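PDB 3K9E: putative ribokinase II from Escherichia coli, which probably phosphorylates a sugar or related small molecule, as a putative ribokinase-like carbohydrate kinase of the pfkB family. Local coordinates for residues V14-S19 and S93-Y98; C131-I136 and V163-P168; E251-T256 and T292-M297. All coordinates share one frame; numbering follows the deposited sequence.

Contact 1: residues V14-S19 and S93-Y98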
ATOM      1  N   VAL B  14      -9.275   0.872   1.613  1.00 28.39           N
ATOM      2  CA  VAL B  14      -9.675   2.243   1.317  1.00 27.41           C
ATOM      3  C   VAL B  14      -9.319   2.528  -0.132  1.00 28.01           C
ATOM      4  O   VAL B  14      -8.367   1.965  -0.674  1.00 27.59           O
ATOM      5  CB  VAL B  14      -8.951   3.278   2.200  1.00 26.38           C
ATOM      6  CG1 VAL B  14      -9.271   3.033   3.676  1.00 26.49           C
ATOM      7  CG2 VAL B  14      -7.450   3.208   1.947  1.00 28.12           C
ATOM      8  N   GLU B  15     -10.089   3.393  -0.772  1.00 29.49           N
ATOM      9  CA  GLU B  15      -9.796   3.735  -2.149  1.00 31.39           C
ATOM     10  C   GLU B  15      -9.370   5.204  -2.207  1.00 32.23           C
ATOM     11  O   GLU B  15      -9.954   6.053  -1.534  1.00 31.23           O
ATOM     12  CB  GLU B  15     -11.024   3.507  -3.039  1.00 31.71           C
ATOM     13  CG  GLU B  15     -10.682   3.503  -4.523  1.00 34.45           C
ATOM     14  CD  GLU B  15     -11.868   3.182  -5.422  1.00 37.43           C
ATOM     15  OE1 GLU B  15     -12.663   4.101  -5.725  1.00 38.27           O
ATOM     16  OE2 GLU B  15     -12.007   2.007  -5.827  1.00 38.32           O
ATOM     17  N   ILE B  16      -8.327   5.475  -2.986  1.00 31.93           N
ATOM     18  CA  ILE B  16      -7.812   6.829  -3.194  1.00 33.07           C
ATOM     19  C   ILE B  16      -8.057   7.066  -4.678  1.00 33.05           C
ATOM     20  O   ILE B  16      -7.513   6.356  -5.526  1.00 31.04           O
ATOM     21  CB  ILE B  16      -6.300   6.916  -2.894  1.00 33.88           C
ATOM     22  CG1 ILE B  16      -6.057   6.736  -1.395  1.00 35.66           C
ATOM     23  CG2 ILE B  16      -5.748   8.246  -3.357  1.00 35.02           C
ATOM     24  CD1 ILE B  16      -6.345   5.350  -0.899  1.00 39.40           C
HETATM   25  N   MSE B  17      -8.876   8.059  -4.993  1.00 33.21           N
HETATM   26  CA  MSE B  17      -9.236   8.320  -6.385  1.00 35.95           C
HETATM   27  C   MSE B  17      -8.588   9.524  -7.033  1.00 34.43           C
HETATM   28  O   MSE B  17      -8.480  10.584  -6.419  1.00 32.35           O
HETATM   29  CB  MSE B  17     -10.752   8.488  -6.493  1.00 39.15           C
HETATM   30  CG  MSE B  17     -11.564   7.327  -5.949  1.00 47.35           C
HETATM   31 SE   MSE B  17     -13.463   7.724  -6.009  1.00 58.22          SE
HETATM   32  CE  MSE B  17     -13.928   7.143  -4.240  1.00 58.59           C
ATOM     33  N   ALA B  18      -8.171   9.361  -8.283  1.00 33.76           N
ATOM     34  CA  ALA B  18      -7.574  10.465  -9.023  1.00 35.75           C
ATOM     35  C   ALA B  18      -8.650  11.541  -9.112  1.00 37.02           C
ATOM     36  O   ALA B  18      -9.831  11.232  -9.294  1.00 36.77           O
ATOM     37  CB  ALA B  18      -7.176  10.012 -10.413  1.00 33.60           C
ATOM     38  N   SER B  19      -8.248  12.800  -8.975  1.00 38.69           N
ATOM     39  CA  SER B  19      -9.200  13.906  -9.024  1.00 41.28           C
ATOM     40  C   SER B  19      -9.601  14.312 -10.435  1.00 41.62           C
ATOM     41  O   SER B  19     -10.664  14.902 -10.632  1.00 43.07           O
ATOM     42  CB  SER B  19      -8.632  15.123  -8.291  1.00 41.19           C
ATOM     43  OG  SER B  19      -7.401  15.518  -8.859  1.00 42.73           O
ATOM     44  N   SER B  93      -5.345  -1.128   0.259  1.00 33.99           N
ATOM     45  CA  SER B  93      -5.710   0.100  -0.442  1.00 33.86           C
ATOM     46  C   SER B  93      -5.779  -0.118  -1.948  1.00 33.11           C
ATOM     47  O   SER B  93      -5.370  -1.154  -2.466  1.00 31.48           O
ATOM     48  CB  SER B  93      -4.678   1.187  -0.173  1.00 35.17           C
ATOM     49  OG  SER B  93      -3.433   0.803  -0.739  1.00 36.92           O
ATOM     50  N   ALA B  94      -6.283   0.887  -2.648  1.00 33.45           N
ATOM     51  CA  ALA B  94      -6.389   0.834  -4.098  1.00 33.34           C
ATOM     52  C   ALA B  94      -6.427   2.261  -4.646  1.00 31.69           C
ATOM     53  O   ALA B  94      -7.214   3.087  -4.194  1.00 32.53           O
ATOM     54  CB  ALA B  94      -7.656   0.072  -4.507  1.00 31.29           C
ATOM     55  N   PHE B  95      -5.544   2.548  -5.591  1.00 32.11           N
ATOM     56  CA  PHE B  95      -5.498   3.853  -6.240  1.00 33.33           C
ATOM     57  C   PHE B  95      -6.201   3.637  -7.569  1.00 33.38           C
ATOM     58  O   PHE B  95      -5.953   2.640  -8.245  1.00 32.75           O
ATOM     59  CB  PHE B  95      -4.054   4.283  -6.508  1.00 33.37           C
ATOM     60  CG  PHE B  95      -3.348   4.825  -5.309  1.00 35.62           C
ATOM     61  CD1 PHE B  95      -3.364   6.191  -5.037  1.00 35.42           C
ATOM     62  CD2 PHE B  95      -2.668   3.973  -4.444  1.00 37.54           C
ATOM     63  CE1 PHE B  95      -2.715   6.705  -3.928  1.00 34.65           C
ATOM     64  CE2 PHE B  95      -2.010   4.479  -3.323  1.00 39.43           C
ATOM     65  CZ  PHE B  95      -2.036   5.853  -3.066  1.00 38.19           C
ATOM     66  N   VAL B  96      -7.076   4.555  -7.949  1.00 32.85           N
ATOM     67  CA  VAL B  96      -7.770   4.393  -9.218  1.00 36.53           C
ATOM     68  C   VAL B  96      -7.810   5.676 -10.049  1.00 37.08           C
ATOM     69  O   VAL B  96      -7.943   6.776  -9.516  1.00 35.22           O
ATOM     70  CB  VAL B  96      -9.231   3.891  -9.003  1.00 34.76           C
ATOM     71  CG1 VAL B  96     -10.010   4.887  -8.163  1.00 34.89           C
ATOM     72  CG2 VAL B  96      -9.915   3.691 -10.345  1.00 34.86           C
ATOM     73  N   THR B  97      -7.652   5.516 -11.361  1.00 39.77           N
ATOM     74  CA  THR B  97      -7.736   6.642 -12.276  1.00 44.04           C
ATOM     75  C   THR B  97      -8.735   6.311 -13.359  1.00 45.58           C
ATOM     76  O   THR B  97      -9.061   5.146 -13.585  1.00 46.06           O
ATOM     77  CB  THR B  97      -6.439   6.968 -13.017  1.00 43.80           C
ATOM     78  OG1 THR B  97      -5.304   6.714 -12.185  1.00 46.46           O
ATOM     79  CG2 THR B  97      -6.469   8.443 -13.408  1.00 42.23           C
ATOM     80  N   TYR B  98      -9.179   7.355 -14.049  1.00 48.31           N
ATOM     81  CA  TYR B  98     -10.153   7.244 -15.129  1.00 50.76           C
ATOM     82  C   TYR B  98      -9.601   7.650 -16.496  1.00 50.49           C
ATOM     83  O   TYR B  98      -8.950   8.682 -16.611  1.00 50.67           O
ATOM     84  CB  TYR B  98     -11.335   8.147 -14.819  1.00 54.03           C
ATOM     85  CG  TYR B  98     -12.306   7.576 -13.831  1.00 58.84           C
ATOM     86  CD1 TYR B  98     -13.536   7.080 -14.258  1.00 60.88           C
ATOM     87  CD2 TYR B  98     -12.016   7.552 -12.466  1.00 60.30           C
ATOM     88  CE1 TYR B  98     -14.462   6.577 -13.354  1.00 61.69           C
ATOM     89  CE2 TYR B  98     -12.938   7.047 -11.548  1.00 61.78           C
ATOM     90  CZ  TYR B  98     -14.161   6.564 -12.003  1.00 62.22           C
ATOM     91  OH  TYR B  98     -15.094   6.082 -11.114  1.00 61.87           O
TER
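Strands 14-18 and 93-98 run parallel in the small four-stranded sheet of this ribokinase-like chain, the part that forms the lid in pfkB kinases. Four backbone bonds join them. I16 N reaches A94 O at 2.9 Å and 170°, and A18 N reaches V96 O at 2.9 Å. V96 N bonds to I16 O, while A94 N makes a weak bond to V14 O.

On one face I16 lies beside F95, both pointing the same way. I16 CG2 comes within 3.4 Å of F95 CE1, and CG1 of I16 sits over one face of the ring. On the other face CG1 of V96 is met by CG of M17, a selenomethionine, at 3.6 Å. The extended chain of E15 crosses here too: its CG is 3.5 Å from A94 O and its OE1 is 3.7 Å from V96 CG1. With an alanine at E15, V96 CG1 would probably lose cover and a gap would open toward P296. At the far end A18 CB packs tightly on T97 CG2.

Strand 29-37 flanks 14-18, and strand 104-109 flanks 93-98. F95 meets W31 edge-to-face, and likewise F65 of the second subunit.

Contact 2: residues C131-I136 and V163-P168; sequences CTHFHI and VISFDP
H133 reaches diagonally to S165 across two parallel strands of a beta-alpha-beta unit, in which helix 144-159 connects 131-137 to 163-167 in the large central sheet. From CB of H133, 4.0 Å from V163 O, the side chain continues with CG anti to the backbone N (chi1 -171°). This carries the imidazole along the neighbouring strand. V163 O lies over a face of the ring, toward its rim. ND1 and CE1 each meet V163 CG1 at 3.9 Å, a CH-pi contact. CD2 passes S165 OG, and NE2 at the tip hydrogen-bonds that hydroxyl at 3.0 Å. The oxygen comes in at the ring edge, in its plane.

S165 OG also bonds H135 ND1, at 2.7 Å, so one hydroxyl links both imidazoles and limits their rotation. The H135 ring stacks with F43. D167 CB lies near its CE1, while the D167 carboxylate makes its salt bridge with K228.

The opposite face is apolar. I164 CD1 touches F134 CB at 3.7 Å, and I136 packs against helix 144-159. I136 O takes the N-H of D167 at 2.9 Å and 177°, with F166 CD1 presented edge-on to the same oxygen at 3.4 Å.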
ATOM      1  N   CYS B 131     -25.866 -16.545  12.583  1.00 49.19           N
ATOM      2  CA  CYS B 131     -25.807 -16.324  11.149  1.00 44.98           C
ATOM      3  C   CYS B 131     -26.629 -17.361  10.416  1.00 43.76           C
ATOM      4  O   CYS B 131     -26.317 -18.552  10.431  1.00 45.07           O
ATOM      5  CB  CYS B 131     -24.369 -16.356  10.635  1.00 43.17           C
ATOM      6  SG  CYS B 131     -24.268 -15.947   8.866  1.00 40.37           S
ATOM      7  N   THR B 132     -27.684 -16.893   9.767  1.00 42.87           N
ATOM      8  CA  THR B 132     -28.575 -17.760   9.016  1.00 41.82           C
ATOM      9  C   THR B 132     -28.336 -17.599   7.518  1.00 41.12           C
ATOM     10  O   THR B 132     -28.914 -18.323   6.699  1.00 39.49           O
ATOM     11  CB  THR B 132     -30.037 -17.405   9.309  1.00 43.11           C
ATOM     12  OG1 THR B 132     -30.265 -16.038   8.941  1.00 43.97           O
ATOM     13  CG2 THR B 132     -30.342 -17.582  10.801  1.00 42.26           C
ATOM     14  N   HIS B 133     -27.502 -16.630   7.159  1.00 38.92           N
ATOM     15  CA  HIS B 133     -27.204 -16.397   5.756  1.00 40.44           C
ATOM     16  C   HIS B 133     -25.800 -15.860   5.577  1.00 38.57           C
ATOM     17  O   HIS B 133     -25.440 -14.821   6.134  1.00 37.97           O
ATOM     18  CB  HIS B 133     -28.205 -15.427   5.145  1.00 42.64           C
ATOM     19  CG  HIS B 133     -28.083 -15.313   3.663  1.00 47.17           C
ATOM     20  ND1 HIS B 133     -29.167 -15.430   2.813  1.00 48.24           N
ATOM     21  CD2 HIS B 133     -27.005 -15.116   2.866  1.00 48.11           C
ATOM     22  CE1 HIS B 133     -28.758 -15.313   1.567  1.00 51.05           C
ATOM     23  NE2 HIS B 133     -27.445 -15.121   1.569  1.00 48.61           N
ATOM     24  N   PHE B 134     -25.012 -16.582   4.788  1.00 36.19           N
ATOM     25  CA  PHE B 134     -23.629 -16.211   4.544  1.00 35.55           C
ATOM     26  C   PHE B 134     -23.413 -15.883   3.074  1.00 35.92           C
ATOM     27  O   PHE B 134     -23.817 -16.646   2.184  1.00 35.04           O
ATOM     28  CB  PHE B 134     -22.710 -17.357   4.960  1.00 34.72           C
ATOM     29  CG  PHE B 134     -21.301 -16.928   5.212  1.00 34.06           C
ATOM     30  CD1 PHE B 134     -20.969 -16.244   6.377  1.00 33.82           C
ATOM     31  CD2 PHE B 134     -20.312 -17.177   4.277  1.00 31.52           C
ATOM     32  CE1 PHE B 134     -19.670 -15.807   6.597  1.00 32.43           C
ATOM     33  CE2 PHE B 134     -19.016 -16.746   4.484  1.00 31.65           C
ATOM     34  CZ  PHE B 134     -18.690 -16.063   5.647  1.00 33.14           C
ATOM     35  N   HIS B 135     -22.773 -14.748   2.822  1.00 34.41           N
ATOM     36  CA  HIS B 135     -22.511 -14.317   1.461  1.00 34.14           C
ATOM     37  C   HIS B 135     -21.023 -14.307   1.143  1.00 33.45           C
ATOM     38  O   HIS B 135     -20.225 -13.703   1.863  1.00 33.07           O
ATOM     39  CB  HIS B 135     -23.073 -12.924   1.226  1.00 33.95           C
ATOM     40  CG  HIS B 135     -22.858 -12.423  -0.157  1.00 36.36           C
ATOM     41  ND1 HIS B 135     -23.584 -12.887  -1.242  1.00 37.94           N
ATOM     42  CD2 HIS B 135     -21.982 -11.524  -0.662  1.00 36.61           C
ATOM     43  CE1 HIS B 135     -23.163 -12.296  -2.337  1.00 37.56           C
ATOM     44  NE2 HIS B 135     -22.186 -11.458  -2.016  1.00 37.67           N
ATOM     45  N   ILE B 136     -20.664 -14.963   0.046  1.00 33.85           N
ATOM     46  CA  ILE B 136     -19.275 -15.045  -0.387  1.00 35.37           C
ATOM     47  C   ILE B 136     -19.027 -14.262  -1.668  1.00 35.56           C
ATOM     48  O   ILE B 136     -19.803 -14.357  -2.619  1.00 36.76           O
ATOM     49  CB  ILE B 136     -18.858 -16.517  -0.637  1.00 33.41           C
ATOM     50  CG1 ILE B 136     -18.983 -17.313   0.664  1.00 34.83           C
ATOM     51  CG2 ILE B 136     -17.418 -16.568  -1.155  1.00 33.42           C
ATOM     52  CD1 ILE B 136     -18.980 -18.832   0.479  1.00 35.24           C
ATOM     53  N   VAL B 163     -28.167 -20.300   5.062  1.00 40.53           N
ATOM     54  CA  VAL B 163     -28.203 -20.246   3.604  1.00 40.12           C
ATOM     55  C   VAL B 163     -26.915 -19.625   3.049  1.00 40.16           C
ATOM     56  O   VAL B 163     -26.374 -18.677   3.625  1.00 39.78           O
ATOM     57  CB  VAL B 163     -29.418 -19.416   3.117  1.00 41.34           C
ATOM     58  CG1 VAL B 163     -29.331 -19.173   1.613  1.00 40.03           C
ATOM     59  CG2 VAL B 163     -30.712 -20.150   3.451  1.00 40.55           C
ATOM     60  N   ILE B 164     -26.436 -20.157   1.929  1.00 38.11           N
ATOM     61  CA  ILE B 164     -25.204 -19.673   1.303  1.00 37.78           C
ATOM     62  C   ILE B 164     -25.449 -19.014  -0.057  1.00 35.74           C
ATOM     63  O   ILE B 164     -26.060 -19.614  -0.942  1.00 34.89           O
ATOM     64  CB  ILE B 164     -24.203 -20.839   1.086  1.00 39.70           C
ATOM     65  CG1 ILE B 164     -23.888 -21.530   2.417  1.00 39.59           C
ATOM     66  CG2 ILE B 164     -22.929 -20.319   0.423  1.00 39.51           C
ATOM     67  CD1 ILE B 164     -23.001 -20.717   3.354  1.00 41.15           C
ATOM     68  N   SER B 165     -24.987 -17.774  -0.216  1.00 34.24           N
ATOM     69  CA  SER B 165     -25.115 -17.070  -1.490  1.00 33.27           C
ATOM     70  C   SER B 165     -23.691 -16.858  -2.009  1.00 33.46           C
ATOM     71  O   SER B 165     -22.745 -16.762  -1.220  1.00 30.26           O
ATOM     72  CB  SER B 165     -25.842 -15.726  -1.320  1.00 32.86           C
ATOM     73  OG  SER B 165     -25.211 -14.900  -0.355  1.00 33.81           O
ATOM     74  N   PHE B 166     -23.533 -16.779  -3.327  1.00 35.46           N
ATOM     75  CA  PHE B 166     -22.202 -16.631  -3.914  1.00 36.74           C
ATOM     76  C   PHE B 166     -22.171 -15.750  -5.154  1.00 36.94           C
ATOM     77  O   PHE B 166     -22.889 -15.998  -6.130  1.00 38.10           O
ATOM     78  CB  PHE B 166     -21.644 -18.034  -4.224  1.00 38.30           C
ATOM     79  CG  PHE B 166     -20.309 -18.038  -4.935  1.00 40.12           C
ATOM     80  CD1 PHE B 166     -19.337 -17.080  -4.653  1.00 40.87           C
ATOM     81  CD2 PHE B 166     -20.012 -19.044  -5.856  1.00 39.54           C
ATOM     82  CE1 PHE B 166     -18.081 -17.124  -5.281  1.00 42.72           C
ATOM     83  CE2 PHE B 166     -18.769 -19.102  -6.487  1.00 41.07           C
ATOM     84  CZ  PHE B 166     -17.799 -18.141  -6.201  1.00 41.87           C
ATOM     85  N   ASP B 167     -21.346 -14.706  -5.097  1.00 36.28           N
ATOM     86  CA  ASP B 167     -21.189 -13.773  -6.205  1.00 36.18           C
ATOM     87  C   ASP B 167     -19.785 -13.971  -6.778  1.00 38.13           C
ATOM     88  O   ASP B 167     -18.791 -13.553  -6.173  1.00 36.42           O
ATOM     89  CB  ASP B 167     -21.339 -12.327  -5.723  1.00 37.52           C
ATOM     90  CG  ASP B 167     -21.165 -11.317  -6.851  1.00 39.17           C
ATOM     91  OD1 ASP B 167     -20.425 -11.617  -7.815  1.00 41.10           O
ATOM     92  OD2 ASP B 167     -21.756 -10.218  -6.774  1.00 37.65           O
ATOM     93  N   PRO B 168     -19.691 -14.605  -7.957  1.00 38.57           N
ATOM     94  CA  PRO B 168     -18.424 -14.883  -8.642  1.00 40.39           C
ATOM     95  C   PRO B 168     -17.809 -13.661  -9.330  1.00 41.62           C
ATOM     96  O   PRO B 168     -17.594 -13.673 -10.541  1.00 43.04           O
ATOM     97  CB  PRO B 168     -18.821 -15.956  -9.646  1.00 38.75           C
ATOM     98  CG  PRO B 168     -20.166 -15.470 -10.085  1.00 40.41           C
ATOM     99  CD  PRO B 168     -20.830 -15.090  -8.763  1.00 39.09           C
TER

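Contact 3: residues E251-T256 and T292-M297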
ATOM      1  N   GLU B 251     -27.195   8.138 -15.594  1.00 58.78           N
ATOM      2  CA  GLU B 251     -25.906   8.743 -15.899  1.00 58.69           C
ATOM      3  C   GLU B 251     -24.802   8.040 -15.097  1.00 57.54           C
ATOM      4  O   GLU B 251     -24.484   8.435 -13.975  1.00 56.88           O
ATOM      5  CB  GLU B 251     -25.945  10.240 -15.550  1.00 60.65           C
ATOM      6  CG  GLU B 251     -26.180  10.560 -14.057  1.00 65.18           C
ATOM      7  CD  GLU B 251     -27.652  10.633 -13.650  1.00 66.19           C
ATOM      8  OE1 GLU B 251     -27.924  10.865 -12.448  1.00 64.46           O
ATOM      9  OE2 GLU B 251     -28.534  10.466 -14.523  1.00 68.46           O
ATOM     10  N   GLU B 252     -24.219   6.993 -15.668  1.00 56.75           N
ATOM     11  CA  GLU B 252     -23.169   6.255 -14.975  1.00 57.57           C
ATOM     12  C   GLU B 252     -21.960   7.128 -14.640  1.00 56.07           C
ATOM     13  O   GLU B 252     -21.481   7.902 -15.474  1.00 56.31           O
ATOM     14  CB  GLU B 252     -22.713   5.056 -15.804  1.00 59.51           C
ATOM     15  CG  GLU B 252     -21.685   4.202 -15.085  1.00 63.66           C
ATOM     16  CD  GLU B 252     -21.213   3.033 -15.920  1.00 65.43           C
ATOM     17  OE1 GLU B 252     -20.597   3.271 -16.981  1.00 67.83           O
ATOM     18  OE2 GLU B 252     -21.459   1.878 -15.516  1.00 66.58           O
ATOM     19  N   VAL B 253     -21.465   6.983 -13.416  1.00 52.85           N
ATOM     20  CA  VAL B 253     -20.326   7.756 -12.939  1.00 50.52           C
ATOM     21  C   VAL B 253     -19.247   6.857 -12.350  1.00 48.29           C
ATOM     22  O   VAL B 253     -18.059   7.132 -12.492  1.00 48.60           O
ATOM     23  CB  VAL B 253     -20.770   8.769 -11.853  1.00 51.16           C
ATOM     24  CG1 VAL B 253     -19.557   9.360 -11.146  1.00 51.22           C
ATOM     25  CG2 VAL B 253     -21.611   9.868 -12.486  1.00 51.68           C
ATOM     26  N   ASP B 254     -19.672   5.788 -11.684  1.00 46.38           N
ATOM     27  CA  ASP B 254     -18.751   4.854 -11.051  1.00 45.12           C
ATOM     28  C   ASP B 254     -19.435   3.498 -10.844  1.00 45.89           C
ATOM     29  O   ASP B 254     -20.302   3.355  -9.981  1.00 44.79           O
ATOM     30  CB  ASP B 254     -18.301   5.416  -9.700  1.00 42.84           C
ATOM     31  CG  ASP B 254     -17.138   4.639  -9.095  1.00 42.24           C
ATOM     32  OD1 ASP B 254     -16.883   3.487  -9.525  1.00 36.85           O
ATOM     33  OD2 ASP B 254     -16.489   5.190  -8.174  1.00 39.04           O
ATOM     34  N   PRO B 255     -19.046   2.482 -11.636  1.00 46.65           N
ATOM     35  CA  PRO B 255     -19.613   1.133 -11.552  1.00 47.63           C
ATOM     36  C   PRO B 255     -18.971   0.240 -10.487  1.00 48.34           C
ATOM     37  O   PRO B 255     -19.493  -0.823 -10.174  1.00 49.00           O
ATOM     38  CB  PRO B 255     -19.376   0.590 -12.953  1.00 48.22           C
ATOM     39  CG  PRO B 255     -18.007   1.139 -13.257  1.00 46.51           C
ATOM     40  CD  PRO B 255     -18.116   2.586 -12.778  1.00 48.00           C
ATOM     41  N   THR B 256     -17.835   0.675  -9.944  1.00 49.33           N
ATOM     42  CA  THR B 256     -17.096  -0.079  -8.931  1.00 49.15           C
ATOM     43  C   THR B 256     -17.940  -0.923  -7.967  1.00 49.94           C
ATOM     44  O   THR B 256     -17.611  -2.084  -7.699  1.00 50.18           O
ATOM     45  CB  THR B 256     -16.200   0.862  -8.081  1.00 49.85           C
ATOM     46  OG1 THR B 256     -15.187   1.452  -8.913  1.00 49.85           O
ATOM     47  CG2 THR B 256     -15.539   0.083  -6.941  1.00 50.00           C
ATOM     48  N   THR B 292     -24.639   6.016 -10.107  1.00 36.49           N
ATOM     49  CA  THR B 292     -24.769   7.452 -10.328  1.00 36.81           C
ATOM     50  C   THR B 292     -23.938   8.322  -9.393  1.00 37.10           C
ATOM     51  O   THR B 292     -23.929   9.541  -9.536  1.00 38.33           O
ATOM     52  CB  THR B 292     -26.233   7.912 -10.230  1.00 36.97           C
ATOM     53  OG1 THR B 292     -26.692   7.782  -8.880  1.00 35.92           O
ATOM     54  CG2 THR B 292     -27.106   7.079 -11.147  1.00 39.44           C
ATOM     55  N   ARG B 293     -23.244   7.718  -8.436  1.00 37.63           N
ATOM     56  CA  ARG B 293     -22.425   8.510  -7.524  1.00 40.74           C
ATOM     57  C   ARG B 293     -20.976   8.042  -7.483  1.00 41.01           C
ATOM     58  O   ARG B 293     -20.703   6.845  -7.521  1.00 42.93           O
ATOM     59  CB  ARG B 293     -23.031   8.508  -6.115  1.00 41.89           C
ATOM     60  CG  ARG B 293     -24.275   9.380  -6.027  1.00 47.91           C
ATOM     61  CD  ARG B 293     -24.881   9.445  -4.637  1.00 51.24           C
ATOM     62  NE  ARG B 293     -25.960  10.430  -4.612  1.00 56.09           N
ATOM     63  CZ  ARG B 293     -26.867  10.551  -3.644  1.00 57.82           C
ATOM     64  NH1 ARG B 293     -26.842   9.737  -2.596  1.00 58.10           N
ATOM     65  NH2 ARG B 293     -27.803  11.492  -3.731  1.00 56.93           N
ATOM     66  N   ARG B 294     -20.053   8.996  -7.408  1.00 40.26           N
ATOM     67  CA  ARG B 294     -18.629   8.685  -7.378  1.00 43.21           C
ATOM     68  C   ARG B 294     -18.220   8.181  -5.990  1.00 42.52           C
ATOM     69  O   ARG B 294     -18.529   8.808  -4.975  1.00 41.12           O
ATOM     70  CB  ARG B 294     -17.823   9.937  -7.773  1.00 44.61           C
ATOM     71  CG  ARG B 294     -16.445   9.649  -8.359  1.00 49.87           C
ATOM     72  CD  ARG B 294     -15.888  10.848  -9.134  1.00 50.09           C
ATOM     73  NE  ARG B 294     -15.736  12.027  -8.283  1.00 54.45           N
ATOM     74  CZ  ARG B 294     -15.205  13.185  -8.678  1.00 56.60           C
ATOM     75  NH1 ARG B 294     -14.770  13.337  -9.924  1.00 57.12           N
ATOM     76  NH2 ARG B 294     -15.096  14.194  -7.820  1.00 56.88           N
ATOM     77  N   GLY B 295     -17.525   7.047  -5.955  1.00 41.58           N
ATOM     78  CA  GLY B 295     -17.101   6.470  -4.689  1.00 41.77           C
ATOM     79  C   GLY B 295     -17.639   5.053  -4.570  1.00 42.82           C
ATOM     80  O   GLY B 295     -18.839   4.828  -4.745  1.00 43.63           O
ATOM     81  N   PRO B 296     -16.780   4.075  -4.249  1.00 41.63           N
ATOM     82  CA  PRO B 296     -17.168   2.666  -4.115  1.00 41.02           C
ATOM     83  C   PRO B 296     -18.387   2.389  -3.244  1.00 38.37           C
ATOM     84  O   PRO B 296     -19.286   1.662  -3.650  1.00 38.21           O
ATOM     85  CB  PRO B 296     -15.905   2.007  -3.547  1.00 40.80           C
ATOM     86  CG  PRO B 296     -14.805   2.885  -4.049  1.00 42.85           C
ATOM     87  CD  PRO B 296     -15.382   4.266  -3.836  1.00 42.96           C
HETATM   88  N   MSE B 297     -18.410   2.982  -2.058  1.00 37.76           N
HETATM   89  CA  MSE B 297     -19.493   2.766  -1.101  1.00 38.06           C
HETATM   90  C   MSE B 297     -20.355   4.007  -0.877  1.00 37.99           C
HETATM   91  O   MSE B 297     -21.042   4.112   0.140  1.00 36.65           O
HETATM   92  CB  MSE B 297     -18.885   2.320   0.237  1.00 39.05           C
HETATM   93  CG  MSE B 297     -19.850   1.654   1.205  1.00 41.44           C
HETATM   94 SE   MSE B 297     -19.010   1.303   2.914  1.00 46.09          SE
HETATM   95  CE  MSE B 297     -17.728  -0.060   2.377  1.00 43.70           C
TER
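The D254 carboxylate, at the start of the DPTGAGD signature of pfkB kinases, is the flat group between these two loops, and G295 meets it from across the contact. One face lies under the hydroxyl of Y98, whose OH is 3.2 Å from D254 CG. Two backbone N-H groups approach the edges, both tilted toward the opposite face. G295 N bonds OD2 of D254 at 3.1 Å and 161°, on the anti side and 28° out of the plane. T256 N bonds OD1 of D254 at 3.0 Å, which makes an Asx turn. T256 OG1 donates to the syn lone pair of the same OD1 at 2.7 Å, and is itself bonded to R104. Three bonds thus fix the rotation of the carboxylate. The first side-chain bond of D254 points toward 292-297, and with CG anti to the backbone N (chi1 -169°) OD2 lies beside G295 N.

In relatives the GAGD part of this signature forms the anion hole and carries the catalytic base, so this contact probably helps to position that loop.

G295 has backbone angles that would push a CB against the carbonyl O of R294. Beside the carboxylate, D254 CB packs on R293 O at 3.5 Å. V253 reaches across with both methyls: CG2 meets T292 O, and CG1 lies 3.8 Å from R294 CB. T292 OG1 bonds L289 O in the last turn of helix 276-290. P296 reaches back to strand 13-18, where it packs on E15 and M17. T256 and P296 lie alongside each other, with T256 CG2 3.9 Å from P296 CB.

Contacts 1 and 2 pair parallel strands and are buried, but in different sheets. Contact 2 lies in the central sheet; its centre is about 10 Å from the centre of the chain, and it adds side-chain hydrogen bonds to its backbone pairing. Contact 1 lies farther out in the small sheet, its centre about 18 Å from that of the chain. Apart from backbone bonds its chemistry is mostly apolar, and the second subunit helps to bury it. Contact 3 has no regular strand, is partly exposed and turns on one carboxylate. It touches contact 1 through P296 and Y98. Contact 2 touches neither; its nearest atoms are about 9 Å from contact 3 and 16 Å from contact 1.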